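Local coordinates for putative GH105 family protein (Salmonella enterica subsp. enterica serovar Paratyphi A, PDB 3QWT), which is of unknown function but, as a possible member of glycoside hydrolase family 105, probably cleaves unsaturated uronic acid residues from oligosaccharides, at residues Pro114-Ala119 and Thr174-Ala179. Sequence-based numbering, arbitrary orientation.
Sequences PFLTLA and TVLPLA
Leu116 packs against Leu176 and Pro177 where helix 114-125 meets helix 170-184, two helices of the alpha/alpha toroid. The evidence for close approach is in the backbones: Leu116 CA and Pro177 CA are 4.2 Å apart, the closest pair of CA atoms across the two segments. The proline ring turns its CB and CG to the base of the leucine, with Pro177 CG 3.8 Å from Leu116 CB. Pro177 CB in turn lies 3.9 Å from Leu116 N, bringing the ring against the main chain of the other helix as well. Farther out, the leucines meet through one branch each, Leu116 CD2 standing 3.7 Å from Leu176 CD2, and the two side chains run at a slant to one another. In Leu116, CG stands anti to the backbone N (chi1 174°), and this together with a chi2 of 51° brings CD2 to Leu176. The interface buries 178 Å² in all; in both residue pairs the closest atoms are side-chain carbons, and no hydrogen bond crosses it.

Pro177 also shapes its own helix. Its nitrogen makes no bond to the preceding turn, and the helix is kinked there, but regular bonding follows: Leu178 N donates to Thr174 O at 2.9 Å and Ala179 N to Val175 O. In helix 114-125, Ala119 N donates to Phe115 O at 2.8 Å, an i to i+4 bond whose turn includes Leu116.

In the next shell, Leu116 also touches Met172 and Lys180 of helix 170-184 and Tyr74 of helix 67-83, so that this residue of helix 114-125 packs against two other helices. Before the kink, helix 170-184 is tied to the chain leading into helix 114-125 by a hydrogen bond between Thr174 OG1 and Val109 O.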
loop_
_atom_site.group_PDB
_atom_site.type_symbol
_atom_site.label_atom_id
_atom_site.label_comp_id
_atom_site.label_asym_id
_atom_site.label_seq_id
_atom_site.Cartn_x
_atom_site.Cartn_y
_atom_site.Cartn_z
ATOM N N PRO A 114 7.578 37.183 -0.948
ATOM C CA PRO A 114 6.892 37.129 0.351
ATOM C C PRO A 114 5.976 35.902 0.554
ATOM O O PRO A 114 5.616 35.591 1.685
ATOM C CB PRO A 114 6.075 38.427 0.371
ATOM C CG PRO A 114 6.903 39.379 -0.485
ATOM C CD PRO A 114 7.465 38.511 -1.588
ATOM N N PHE A 115 5.604 35.209 -0.506
ATOM C CA PHE A 115 4.653 34.114 -0.314
ATOM C C PHE A 115 5.263 32.867 0.317
ATOM O O PHE A 115 4.551 32.041 0.903
ATOM C CB PHE A 115 3.845 33.852 -1.578
ATOM C CG PHE A 115 2.961 35.006 -1.935
ATOM C CD1 PHE A 115 1.794 35.234 -1.222
ATOM C CD2 PHE A 115 3.338 35.910 -2.920
ATOM C CE1 PHE A 115 0.992 36.318 -1.521
ATOM C CE2 PHE A 115 2.540 36.994 -3.226
ATOM C CZ PHE A 115 1.364 37.201 -2.528
ATOM N N LEU A 116 6.590 32.778 0.241
ATOM C CA LEU A 116 7.339 31.818 1.024
ATOM C C LEU A 116 6.971 31.931 2.512
ATOM O O LEU A 116 6.629 30.941 3.154
ATOM C CB LEU A 116 8.846 32.024 0.813
ATOM C CG LEU A 116 9.772 31.178 1.692
ATOM C CD1 LEU A 116 9.405 29.709 1.644
ATOM C CD2 LEU A 116 11.233 31.363 1.265
ATOM N N THR A 117 7.030 33.142 3.060
ATOM C CA THR A 117 6.750 33.320 4.485
ATOM C C THR A 117 5.266 33.147 4.798
ATOM O O THR A 117 4.891 32.580 5.832
ATOM C CB THR A 117 7.263 34.670 4.978
ATOM O OG1 THR A 117 8.678 34.731 4.768
ATOM C CG2 THR A 117 6.964 34.871 6.458
ATOM N N LEU A 118 4.422 33.623 3.891
ATOM C CA LEU A 118 2.993 33.468 4.059
ATOM C C LEU A 118 2.635 31.982 4.106
ATOM O O LEU A 118 1.760 31.556 4.883
ATOM C CB LEU A 118 2.241 34.147 2.918
ATOM C CG LEU A 118 0.743 34.249 3.197
ATOM C CD1 LEU A 118 0.428 35.139 4.423
ATOM C CD2 LEU A 118 -0.007 34.710 1.949
ATOM N N ALA A 119 3.320 31.199 3.278
ATOM C CA ALA A 119 3.065 29.768 3.251
ATOM C C ALA A 119 3.280 29.192 4.639
ATOM O O ALA A 119 2.455 28.433 5.129
ATOM C CB ALA A 119 3.949 29.045 2.206
ATOM N N THR A 174 11.205 33.004 -6.338
ATOM C CA THR A 174 10.035 32.296 -6.875
ATOM C C THR A 174 10.116 30.779 -6.756
ATOM O O THR A 174 9.152 30.129 -6.372
ATOM C CB THR A 174 9.742 32.687 -8.352
ATOM O OG1 THR A 174 9.246 34.023 -8.388
ATOM C CG2 THR A 174 8.685 31.790 -8.971
ATOM N N VAL A 175 11.253 30.198 -7.098
ATOM C CA VAL A 175 11.326 28.758 -7.024
ATOM C C VAL A 175 11.086 28.229 -5.612
ATOM O O VAL A 175 10.246 27.369 -5.407
ATOM C CB VAL A 175 12.647 28.190 -7.527
ATOM C CG1 VAL A 175 12.531 26.668 -7.563
ATOM C CG2 VAL A 175 12.960 28.738 -8.896
ATOM N N LEU A 176 11.838 28.719 -4.640
ATOM C CA LEU A 176 11.703 28.175 -3.301
ATOM C C LEU A 176 10.280 28.373 -2.768
ATOM O O LEU A 176 9.708 27.454 -2.196
ATOM C CB LEU A 176 12.750 28.766 -2.354
ATOM C CG LEU A 176 12.627 28.289 -0.908
ATOM C CD1 LEU A 176 12.715 26.774 -0.821
ATOM C CD2 LEU A 176 13.703 28.914 -0.075
ATOM N N PRO A 177 9.703 29.576 -2.953
ATOM C CA PRO A 177 8.306 29.754 -2.525
ATOM C C PRO A 177 7.371 28.759 -3.196
ATOM O O PRO A 177 6.462 28.236 -2.553
ATOM C CB PRO A 177 7.976 31.179 -2.980
ATOM C CG PRO A 177 9.299 31.888 -2.954
ATOM C CD PRO A 177 10.347 30.861 -3.301
ATOM N N LEU A 178 7.589 28.501 -4.478
ATOM C CA LEU A 178 6.737 27.562 -5.206
ATOM C C LEU A 178 6.838 26.141 -4.646
ATOM O O LEU A 178 5.835 25.483 -4.415
ATOM C CB LEU A 178 7.071 27.563 -6.694
ATOM C CG LEU A 178 6.317 26.505 -7.487
ATOM C CD1 LEU A 178 4.787 26.747 -7.460
ATOM C CD2 LEU A 178 6.845 26.490 -8.902
ATOM N N ALA A 179 8.062 25.683 -4.430
ATOM C CA ALA A 179 8.323 24.432 -3.730
ATOM C C ALA A 179 7.598 24.362 -2.380
ATOM O O ALA A 179 6.949 23.368 -2.060
ATOM C CB ALA A 179 9.818 24.276 -3.509
#